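Side-chain contacts in TSC1 N-terminal domain (Chaetomium thermophilum, PDB 7A0M), which forms the N-terminal part of TSC1, a TSC complex subunit that probably binds lysosomal phosphoinositides for translocation of the complex and mTORC1 regulation: residues Ser116-Asp119 with Phe120-Ile124; Thr174-Leu177 with Leu178-Lys182; His376-His379 with Pro380-Glu384; Leu398-Ala402 with Asp403-Ala407. One frame throughout, in Å; residues are numbered along the deposited sequence.

Contact 1 (Ser116-Asp119 with Phe120-Ile124)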
loop_
_atom_site.group_PDB
_atom_site.type_symbol
_atom_site.label_atom_id
_atom_site.label_comp_id
_atom_site.label_asym_id
_atom_site.label_seq_id
_atom_site.Cartn_x
_atom_site.Cartn_y
_atom_site.Cartn_z
ATOM N N SER B 116 -43.992 -22.418 -20.489
ATOM C CA SER B 116 -44.065 -23.050 -21.803
ATOM C C SER B 116 -43.492 -22.144 -22.884
ATOM O O SER B 116 -42.782 -22.609 -23.783
ATOM C CB SER B 116 -45.510 -23.425 -22.131
ATOM O OG SER B 116 -45.596 -24.068 -23.390
ATOM N N PHE B 117 -43.793 -20.845 -22.816
ATOM C CA PHE B 117 -43.239 -19.915 -23.793
ATOM C C PHE B 117 -41.739 -19.736 -23.600
ATOM O O PHE B 117 -41.012 -19.512 -24.574
ATOM C CB PHE B 117 -43.950 -18.567 -23.702
ATOM C CG PHE B 117 -43.498 -17.570 -24.729
ATOM C CD1 PHE B 117 -43.952 -17.648 -26.035
ATOM C CD2 PHE B 117 -42.621 -16.553 -24.388
ATOM C CE1 PHE B 117 -43.538 -16.731 -26.983
ATOM C CE2 PHE B 117 -42.203 -15.634 -25.333
ATOM C CZ PHE B 117 -42.662 -15.724 -26.632
HETATM N N MSE B 118 -41.263 -19.832 -22.362
HETATM C CA MSE B 118 -39.839 -19.731 -22.082
HETATM C C MSE B 118 -39.104 -20.947 -22.630
HETATM O O MSE B 118 -38.043 -20.819 -23.242
HETATM C CB MSE B 118 -39.589 -19.597 -20.580
HETATM C CG MSE B 118 -38.139 -19.318 -20.235
HETATM SE SE MSE B 118 -37.524 -17.655 -21.043
HETATM C CE MSE B 118 -35.640 -18.100 -21.263
ATOM N N ASP B 119 -39.675 -22.132 -22.403
ATOM C CA ASP B 119 -39.090 -23.348 -22.957
ATOM C C ASP B 119 -39.146 -23.340 -24.480
ATOM O O ASP B 119 -38.217 -23.815 -25.142
ATOM C CB ASP B 119 -39.798 -24.579 -22.393
ATOM C CG ASP B 119 -39.516 -24.784 -20.917
ATOM O OD1 ASP B 119 -38.373 -24.521 -20.489
ATOM O OD2 ASP B 119 -40.435 -25.208 -20.185
ATOM N N PHE B 120 -40.230 -22.805 -25.052
ATOM C CA PHE B 120 -40.275 -22.603 -26.497
ATOM C C PHE B 120 -39.145 -21.690 -26.953
ATOM O O PHE B 120 -38.501 -21.949 -27.975
ATOM C CB PHE B 120 -41.631 -22.029 -26.906
ATOM C CG PHE B 120 -41.775 -21.802 -28.387
ATOM C CD1 PHE B 120 -41.422 -22.789 -29.294
ATOM C CD2 PHE B 120 -42.276 -20.605 -28.870
ATOM C CE1 PHE B 120 -41.558 -22.582 -30.654
ATOM C CE2 PHE B 120 -42.415 -20.393 -30.229
ATOM C CZ PHE B 120 -42.056 -21.382 -31.122
ATOM N N THR B 121 -38.891 -20.616 -26.202
ATOM C CA THR B 121 -37.782 -19.726 -26.527
ATOM C C THR B 121 -36.445 -20.453 -26.424
ATOM O O THR B 121 -35.573 -20.290 -27.286
ATOM C CB THR B 121 -37.805 -18.510 -25.601
ATOM O OG1 THR B 121 -39.033 -17.795 -25.778
ATOM C CG2 THR B 121 -36.637 -17.588 -25.899
ATOM N N LEU B 122 -36.269 -21.263 -25.378
ATOM C CA LEU B 122 -35.013 -21.987 -25.198
ATOM C C LEU B 122 -34.806 -23.019 -26.301
ATOM O O LEU B 122 -33.674 -23.239 -26.745
ATOM C CB LEU B 122 -34.981 -22.649 -23.821
ATOM C CG LEU B 122 -34.936 -21.692 -22.628
ATOM C CD1 LEU B 122 -35.139 -22.442 -21.320
ATOM C CD2 LEU B 122 -33.622 -20.924 -22.611
ATOM N N GLU B 123 -35.885 -23.668 -26.746
ATOM C CA GLU B 123 -35.763 -24.653 -27.818
ATOM C C GLU B 123 -35.363 -23.994 -29.131
ATOM O O GLU B 123 -34.613 -24.577 -29.923
ATOM C CB GLU B 123 -37.082 -25.408 -27.983
ATOM C CG GLU B 123 -37.428 -26.326 -26.826
ATOM C CD GLU B 123 -38.888 -26.736 -26.830
ATOM O OE1 GLU B 123 -39.659 -26.184 -27.642
ATOM O OE2 GLU B 123 -39.267 -27.599 -26.012
ATOM N N ILE B 124 -35.857 -22.779 -29.382
ATOM C CA ILE B 124 -35.474 -22.045 -30.585
ATOM C C ILE B 124 -33.986 -21.721 -30.563
ATOM O O ILE B 124 -33.289 -21.854 -31.578
ATOM C CB ILE B 124 -36.322 -20.766 -30.714
ATOM C CG1 ILE B 124 -37.795 -21.115 -30.917
ATOM C CG2 ILE B 124 -35.815 -19.900 -31.857
ATOM C CD1 ILE B 124 -38.704 -19.906 -30.902
#
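Thr121 reaches back to Phe117, one turn earlier in helix 113-125, with two donors. Its hydroxyl OG1 gives a hydrogen bond to Phe117 O at 2.9 Å, and Thr121 N makes the regular helical bond to that same oxygen, also at 2.9 Å; the two arrive from opposite faces of the carbonyl plane. A chi1 of -61° holds OG1 beside the backbone N, which lets a threonine turn its hydroxyl toward the preceding turn. The helical bonds from Phe120 to Ser116, Leu122 to Met118 and Glu123 to Asp119 continue the helical pattern.

Among the aromatic groups, Phe117 has Thr121 OG1 over one face, 3.8 Å above the ring plane and shifted toward the rim. Its ring also stacks with Trp96, whose NE1 is hydrogen-bonded to OG1. Phe117 CD1 comes to the edge of the Phe120 ring, 4.4 Å from Phe120 CD2.

Apolar contact joins Met118, present as selenomethionine, to Leu122. A bend at chi2 (60°) brings Met118 CE within 3.7 Å of Leu122 CD2, and both side chains touch Ala179 of helix 168-183.

Glu123 OE2 forms a salt bridge with Arg80, which probably offsets the like charge of Asp119, its OD1 6.4 Å from Glu123 OE2. The buried threonine hydroxyl thus has polar partners on both its own helix and helix 89-105, so it can sit within an apolar interface.

Contact 2 (Thr174-Leu177 with Leu178-Lys182)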
loop_
_atom_site.group_PDB
_atom_site.type_symbol
_atom_site.label_atom_id
_atom_site.label_comp_id
_atom_site.label_asym_id
_atom_site.label_seq_id
_atom_site.Cartn_x
_atom_site.Cartn_y
_atom_site.Cartn_z
ATOM N N THR B 174 -36.900 -10.951 -18.590
ATOM C CA THR B 174 -35.511 -10.968 -18.140
ATOM C C THR B 174 -34.800 -12.241 -18.587
ATOM O O THR B 174 -33.715 -12.183 -19.175
ATOM C CB THR B 174 -35.445 -10.826 -16.619
ATOM O OG1 THR B 174 -36.064 -9.594 -16.227
ATOM C CG2 THR B 174 -33.998 -10.832 -16.145
ATOM N N ASP B 175 -35.394 -13.406 -18.304
ATOM C CA ASP B 175 -34.749 -14.667 -18.660
ATOM C C ASP B 175 -34.575 -14.798 -20.168
ATOM O O ASP B 175 -33.568 -15.340 -20.638
ATOM C CB ASP B 175 -35.555 -15.847 -18.113
ATOM C CG ASP B 175 -35.568 -15.892 -16.597
ATOM O OD1 ASP B 175 -34.962 -14.999 -15.968
ATOM O OD2 ASP B 175 -36.185 -16.821 -16.034
ATOM N N ALA B 176 -35.544 -14.310 -20.946
ATOM C CA ALA B 176 -35.413 -14.365 -22.397
ATOM C C ALA B 176 -34.327 -13.416 -22.890
ATOM O O ALA B 176 -33.522 -13.783 -23.753
ATOM C CB ALA B 176 -36.751 -14.048 -23.064
ATOM N N LEU B 177 -34.284 -12.194 -22.351
ATOM C CA LEU B 177 -33.227 -11.260 -22.726
ATOM C C LEU B 177 -31.854 -11.815 -22.372
ATOM O O LEU B 177 -30.905 -11.689 -23.154
ATOM C CB LEU B 177 -33.448 -9.908 -22.046
ATOM C CG LEU B 177 -34.422 -8.937 -22.714
ATOM C CD1 LEU B 177 -34.816 -7.827 -21.753
ATOM C CD2 LEU B 177 -33.794 -8.356 -23.969
ATOM N N LEU B 178 -31.728 -12.425 -21.192
ATOM C CA LEU B 178 -30.458 -13.030 -20.807
ATOM C C LEU B 178 -30.143 -14.248 -21.668
ATOM O O LEU B 178 -28.981 -14.488 -22.012
ATOM C CB LEU B 178 -30.487 -13.405 -19.326
ATOM C CG LEU B 178 -30.403 -12.225 -18.353
ATOM C CD1 LEU B 178 -30.292 -12.713 -16.917
ATOM C CD2 LEU B 178 -29.238 -11.315 -18.708
ATOM N N ALA B 179 -31.165 -15.031 -22.023
ATOM C CA ALA B 179 -30.945 -16.189 -22.884
ATOM C C ALA B 179 -30.525 -15.760 -24.284
ATOM O O ALA B 179 -29.582 -16.317 -24.858
ATOM C CB ALA B 179 -32.205 -17.053 -22.940
ATOM N N PHE B 180 -31.221 -14.773 -24.854
ATOM C CA PHE B 180 -30.815 -14.238 -26.150
ATOM C C PHE B 180 -29.452 -13.566 -26.063
ATOM O O PHE B 180 -28.652 -13.641 -27.004
ATOM C CB PHE B 180 -31.867 -13.258 -26.670
ATOM C CG PHE B 180 -33.023 -13.918 -27.364
ATOM C CD1 PHE B 180 -32.925 -14.298 -28.691
ATOM C CD2 PHE B 180 -34.208 -14.154 -26.690
ATOM C CE1 PHE B 180 -33.989 -14.904 -29.330
ATOM C CE2 PHE B 180 -35.272 -14.757 -27.324
ATOM C CZ PHE B 180 -35.163 -15.135 -28.643
ATOM N N GLY B 181 -29.170 -12.900 -24.943
ATOM C CA GLY B 181 -27.879 -12.253 -24.787
ATOM C C GLY B 181 -26.747 -13.248 -24.624
ATOM O O GLY B 181 -25.631 -13.014 -25.094
ATOM N N LYS B 182 -27.014 -14.369 -23.949
ATOM C CA LYS B 182 -26.001 -15.412 -23.828
ATOM C C LYS B 182 -25.669 -16.028 -25.181
ATOM O O LYS B 182 -24.519 -16.410 -25.426
ATOM C CB LYS B 182 -26.475 -16.492 -22.855
ATOM C CG LYS B 182 -25.428 -17.548 -22.539
ATOM C CD LYS B 182 -25.997 -18.645 -21.654
ATOM C CE LYS B 182 -24.894 -19.522 -21.084
ATOM N NZ LYS B 182 -25.359 -20.301 -19.904
#
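Leu178 N donates to Thr174 O at 2.8 Å, one of four consecutive i to i-4 hydrogen bonds that join the two segments within helix 168-183. Ala179 follows with Asp175 O, then Phe180 N with Ala176 O at 2.7 Å, almost straight at 173°, and then Gly181 N with Leu177 O, more bent at 145°. All residues from Thr174 to Lys182 keep helical backbone angles, so each side chain meets mostly the residue one turn before it.

The Phe180 ring carries the closest of these meetings. Its chi1 of -83° places CG beside the backbone N, and the ring lies with an edge toward the previous turn: CD2 is 3.0 Å from Ala176 O, which lies near the ring plane, and 4.4 Å from Ala176 CB. Ala176, with only a methyl, fits between this ring edge and Leu148 of helix 142-153. Beyond the helix the Phe180 ring meets those of Phe141 and Trp144. Leu178 also meets Thr174, with CG 3.4 Å from Thr174 O and CD1 4.2 Å from Thr174 CG2, while the threonine hydroxyl bonds to Glu170 O.

Chemically, Ala176 O meets Phe180 twice, taking its N-H while the weakly polar C-H edge of its ring lies close by. The ring itself is lodged between helices 113-125 and 142-153, with leucines turned toward helix 199-214.

Contact 3 (His376-His379 with Pro380-Glu384)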
loop_
_atom_site.group_PDB
_atom_site.type_symbol
_atom_site.label_atom_id
_atom_site.label_comp_id
_atom_site.label_asym_id
_atom_site.label_seq_id
_atom_site.Cartn_x
_atom_site.Cartn_y
_atom_site.Cartn_z
ATOM N N HIS B 376 -4.122 0.856 -0.650
ATOM C CA HIS B 376 -3.579 -0.050 -1.650
ATOM C C HIS B 376 -2.101 -0.319 -1.411
ATOM O O HIS B 376 -1.323 0.603 -1.144
ATOM C CB HIS B 376 -3.792 0.507 -3.060
ATOM C CG HIS B 376 -5.223 0.486 -3.500
ATOM N ND1 HIS B 376 -6.142 1.428 -3.091
ATOM C CD2 HIS B 376 -5.897 -0.372 -4.303
ATOM C CE1 HIS B 376 -7.318 1.156 -3.628
ATOM N NE2 HIS B 376 -7.196 0.068 -4.369
ATOM N N LEU B 377 -1.727 -1.591 -1.519
ATOM C CA LEU B 377 -0.338 -2.009 -1.420
ATOM C C LEU B 377 0.441 -1.582 -2.661
ATOM O O LEU B 377 -0.130 -1.232 -3.699
ATOM C CB LEU B 377 -0.249 -3.527 -1.255
ATOM C CG LEU B 377 -0.959 -4.139 -0.046
ATOM C CD1 LEU B 377 -1.146 -5.635 -0.249
ATOM C CD2 LEU B 377 -0.184 -3.859 1.230
ATOM N N LEU B 378 1.767 -1.606 -2.540
ATOM C CA LEU B 378 2.626 -1.384 -3.696
ATOM C C LEU B 378 2.359 -2.440 -4.763
ATOM O O LEU B 378 2.310 -3.640 -4.472
ATOM C CB LEU B 378 4.096 -1.412 -3.277
ATOM C CG LEU B 378 5.120 -1.181 -4.392
ATOM C CD1 LEU B 378 5.016 0.238 -4.939
ATOM C CD2 LEU B 378 6.530 -1.471 -3.903
ATOM N N HIS B 379 2.187 -1.988 -6.001
ATOM C CA HIS B 379 1.825 -2.875 -7.098
ATOM C C HIS B 379 3.065 -3.594 -7.625
ATOM O O HIS B 379 4.136 -2.989 -7.725
ATOM C CB HIS B 379 1.162 -2.083 -8.224
ATOM C CG HIS B 379 0.379 -2.926 -9.181
ATOM N ND1 HIS B 379 0.977 -3.754 -10.106
ATOM C CD2 HIS B 379 -0.956 -3.055 -9.369
ATOM C CE1 HIS B 379 0.044 -4.365 -10.815
ATOM N NE2 HIS B 379 -1.137 -3.957 -10.389
ATOM N N PRO B 380 2.954 -4.883 -7.957
ATOM C CA PRO B 380 4.117 -5.601 -8.505
ATOM C C PRO B 380 4.638 -5.019 -9.810
ATOM O O PRO B 380 5.805 -5.257 -10.148
ATOM C CB PRO B 380 3.592 -7.030 -8.706
ATOM C CG PRO B 380 2.396 -7.138 -7.833
ATOM C CD PRO B 380 1.797 -5.770 -7.743
ATOM N N ASN B 381 3.814 -4.273 -10.555
ATOM C CA ASN B 381 4.278 -3.667 -11.800
ATOM C C ASN B 381 5.450 -2.725 -11.564
ATOM O O ASN B 381 6.291 -2.548 -12.452
ATOM C CB ASN B 381 3.131 -2.921 -12.483
ATOM C CG ASN B 381 2.207 -3.848 -13.243
ATOM O OD1 ASN B 381 2.152 -5.049 -12.973
ATOM N ND2 ASN B 381 1.482 -3.297 -14.208
ATOM N N PHE B 382 5.523 -2.116 -10.381
ATOM C CA PHE B 382 6.618 -1.206 -10.080
ATOM C C PHE B 382 7.956 -1.933 -9.981
ATOM O O PHE B 382 9.001 -1.275 -10.003
ATOM C CB PHE B 382 6.322 -0.428 -8.795
ATOM C CG PHE B 382 5.218 0.590 -8.944
ATOM C CD1 PHE B 382 5.440 1.785 -9.612
ATOM C CD2 PHE B 382 3.958 0.351 -8.418
ATOM C CE1 PHE B 382 4.427 2.717 -9.752
ATOM C CE2 PHE B 382 2.943 1.281 -8.556
ATOM C CZ PHE B 382 3.179 2.465 -9.224
ATOM N N TYR B 383 7.944 -3.264 -9.882
ATOM C CA TYR B 383 9.149 -4.081 -9.947
ATOM C C TYR B 383 9.408 -4.642 -11.329
ATOM O O TYR B 383 10.414 -5.330 -11.519
ATOM C CB TYR B 383 9.013 -5.322 -9.058
ATOM C CG TYR B 383 9.048 -5.186 -7.562
ATOM C CD1 TYR B 383 9.468 -4.024 -6.942
ATOM C CD2 TYR B 383 8.660 -6.253 -6.763
ATOM C CE1 TYR B 383 9.497 -3.930 -5.559
ATOM C CE2 TYR B 383 8.686 -6.168 -5.395
ATOM C CZ TYR B 383 9.105 -5.008 -4.798
ATOM O OH TYR B 383 9.122 -4.945 -3.427
ATOM N N GLU B 384 8.559 -4.353 -12.305
ATOM C CA GLU B 384 8.597 -5.193 -13.490
ATOM C C GLU B 384 8.541 -4.389 -14.781
ATOM O O GLU B 384 9.115 -4.793 -15.797
ATOM C CB GLU B 384 7.449 -6.203 -13.392
ATOM C CG GLU B 384 7.546 -7.408 -14.289
ATOM C CD GLU B 384 6.725 -8.567 -13.748
ATOM O OE1 GLU B 384 6.141 -8.420 -12.653
ATOM O OE2 GLU B 384 6.669 -9.626 -14.403
#
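His379 and Asn381 meet where an extended loop turns into the short 3-10 segment 380-383, and the histidine ring binds the start of that turn. Asn381 N gives its hydrogen to His379 ND1 at 2.9 Å, nearly straight at 167° and in the plane of the imidazole ring. A chi1 of -162° sets CG far from the backbone N, and the ring points its ND1 edge at Asn381 N. His379 NE2 is hydrogen-bonded to Gly332 O, so the ring probably carries its proton on NE2 and accepts at ND1. Asn381 runs beside it, amide and ring planes 72° apart, OD1 3.1 Å from His379 CE1, with ND2 bonded to Glu390. Phe382 N closes the turn on His379 O at 3.1 Å, coming from above the carbonyl plane. Pro380 suits the first position of the turn because its nitrogen has no hydrogen to place. Leu378 spreads its two methyls, CD1 3.6 Å from Phe382 CD2 and CD2 4.2 Å from Tyr383 CE1.

The turn lies in the loop between helices 357-373 and 389-392, with His379, Asn381 and Phe382 packed on helix 335-343. The second subunit also borders it: its Phe382 meets Phe382 here, and its Arg373 bonds to Leu378 O.

Contact 4 (Leu398-Ala402 with Asp403-Ala407)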
loop_
_atom_site.group_PDB
_atom_site.type_symbol
_atom_site.label_atom_id
_atom_site.label_comp_id
_atom_site.label_asym_id
_atom_site.label_seq_id
_atom_site.Cartn_x
_atom_site.Cartn_y
_atom_site.Cartn_z
ATOM N N LEU B 398 -2.550 -12.669 -21.039
ATOM C CA LEU B 398 -2.742 -13.858 -21.867
ATOM C C LEU B 398 -3.443 -14.979 -21.105
ATOM O O LEU B 398 -4.488 -15.478 -21.536
ATOM C CB LEU B 398 -1.385 -14.347 -22.374
ATOM C CG LEU B 398 -0.635 -13.518 -23.414
ATOM C CD1 LEU B 398 0.710 -14.157 -23.715
ATOM C CD2 LEU B 398 -1.459 -13.393 -24.679
ATOM N N LYS B 399 -2.886 -15.387 -19.960
ATOM C CA LYS B 399 -3.454 -16.511 -19.221
ATOM C C LYS B 399 -4.594 -16.106 -18.299
ATOM O O LYS B 399 -5.294 -16.988 -17.792
ATOM C CB LYS B 399 -2.392 -17.253 -18.402
ATOM C CG LYS B 399 -1.322 -17.934 -19.245
ATOM C CD LYS B 399 -0.305 -18.663 -18.380
ATOM C CE LYS B 399 0.807 -19.266 -19.218
ATOM N NZ LYS B 399 1.734 -20.078 -18.391
ATOM N N SER B 400 -4.800 -14.814 -18.060
ATOM C CA SER B 400 -5.685 -14.397 -16.985
ATOM C C SER B 400 -7.134 -14.364 -17.452
ATOM O O SER B 400 -7.436 -13.964 -18.582
ATOM C CB SER B 400 -5.280 -13.012 -16.479
ATOM O OG SER B 400 -3.996 -13.045 -15.886
ATOM N N GLU B 401 -8.028 -14.800 -16.573
ATOM C CA GLU B 401 -9.461 -14.687 -16.776
ATOM C C GLU B 401 -9.998 -13.528 -15.943
ATOM O O GLU B 401 -9.280 -12.920 -15.146
ATOM C CB GLU B 401 -10.158 -16.001 -16.404
ATOM C CG GLU B 401 -9.729 -17.180 -17.267
ATOM C CD GLU B 401 -10.245 -17.092 -18.688
ATOM O OE1 GLU B 401 -11.476 -16.990 -18.872
ATOM O OE2 GLU B 401 -9.416 -17.119 -19.622
ATOM N N ALA B 402 -11.279 -13.215 -16.150
ATOM C CA ALA B 402 -11.883 -12.083 -15.454
ATOM C C ALA B 402 -11.809 -12.260 -13.942
ATOM O O ALA B 402 -11.427 -11.337 -13.214
ATOM C CB ALA B 402 -13.331 -11.902 -15.907
ATOM N N ASP B 403 -12.167 -13.451 -13.450
ATOM C CA ASP B 403 -12.168 -13.698 -12.011
ATOM C C ASP B 403 -10.764 -13.632 -11.423
ATOM O O ASP B 403 -10.595 -13.227 -10.267
ATOM C CB ASP B 403 -12.814 -15.051 -11.706
ATOM C CG ASP B 403 -12.007 -16.218 -12.237
ATOM O OD1 ASP B 403 -11.390 -16.077 -13.314
ATOM O OD2 ASP B 403 -11.990 -17.277 -11.576
ATOM N N GLU B 404 -9.749 -14.025 -12.197
ATOM C CA GLU B 404 -8.378 -13.945 -11.708
ATOM C C GLU B 404 -7.910 -12.500 -11.626
ATOM O O GLU B 404 -7.242 -12.111 -10.661
ATOM C CB GLU B 404 -7.449 -14.745 -12.620
ATOM C CG GLU B 404 -8.043 -16.043 -13.136
ATOM C CD GLU B 404 -7.024 -16.905 -13.857
ATOM O OE1 GLU B 404 -5.911 -17.073 -13.319
ATOM O OE2 GLU B 404 -7.334 -17.410 -14.958
ATOM N N ILE B 405 -8.244 -11.696 -12.637
ATOM C CA ILE B 405 -7.845 -10.292 -12.645
ATOM C C ILE B 405 -8.505 -9.542 -11.495
ATOM O O ILE B 405 -7.873 -8.709 -10.833
ATOM C CB ILE B 405 -8.178 -9.659 -14.009
ATOM C CG1 ILE B 405 -7.249 -10.220 -15.087
ATOM C CG2 ILE B 405 -8.080 -8.143 -13.943
ATOM C CD1 ILE B 405 -7.779 -10.062 -16.494
ATOM N N ILE B 406 -9.783 -9.831 -11.232
ATOM C CA ILE B 406 -10.477 -9.197 -10.114
ATOM C C ILE B 406 -9.828 -9.588 -8.791
ATOM O O ILE B 406 -9.578 -8.740 -7.928
ATOM C CB ILE B 406 -11.973 -9.561 -10.132
ATOM C CG1 ILE B 406 -12.634 -9.045 -11.410
ATOM C CG2 ILE B 406 -12.675 -8.995 -8.910
ATOM C CD1 ILE B 406 -14.073 -9.486 -11.571
ATOM N N ALA B 407 -9.546 -10.883 -8.615
ATOM C CA ALA B 407 -8.938 -11.347 -7.372
ATOM C C ALA B 407 -7.574 -10.706 -7.142
ATOM O O ALA B 407 -7.255 -10.297 -6.019
ATOM C CB ALA B 407 -8.818 -12.870 -7.383
#
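Glu401 and Glu404 present two carboxylates whose planes stand 35° apart at the start of helix 402-410. The Glu404 group is approached from one face: Glu401 N donates to OE2 at 3.1 Å from well above the carboxylate plane, in a bond bent to 136°. Glu401 CG lies 3.3 Å from that same OE2. Asp403 brings its own carboxylate to the Glu401 side chain, OD1 3.3 Å from Glu401 CB; a chi1 of 66° places its CG between the backbone N and the carbonyl carbon. The same OD1 accepts a weak bond from Glu404 N.

Glu401 is the N-cap residue, and its N-H bonded to the carboxylate three residues on is one half of a capping box. The helix then proceeds through Ile405 N to Glu401 O and Ile406 N to Ala402 O, each at 3.0 Å. An apolar touch runs alongside, Ser400 CB to Ile405 CG1 at 3.7 Å, while Ser400 OG is hydrogen-bonded back to Arg396 O. Ile405 and Ile406 face Pro257, and Ala402 lies on Phe258.

Three acidic residues within four positions suit a helix N-terminus, where the first-turn N-H groups point out of the helix end and the helix dipole probably favours negative charge. Their like charges stay separated, Glu401 OE2 and Glu404 OE2 being 5.1 Å apart, and the mutual repulsion is likely softened by those N-H groups and by solvent at this exposed surface.

In the fold
The four contacts lie along an elongated, mainly helical chain without strands. Contacts 1 and 2 are neighbours, their centres 11 Å apart, and they touch directly: Thr121 CG2 lies 3.5 Å from Phe180 CE2, and Met118 CE comes 3.5 Å from Asp175 O, which packs helices 113-125 and 168-183 together. Contact 4 stands about 25 Å from contact 2, centre to centre, and about 17 Å from contact 3, with nearest atoms of the latter pair about 8 Å apart. Contacts 1 and 3 fall on opposite sides of the chain's centre, about 50 Å apart between centres. Contact 3 alone of the four borders the second subunit.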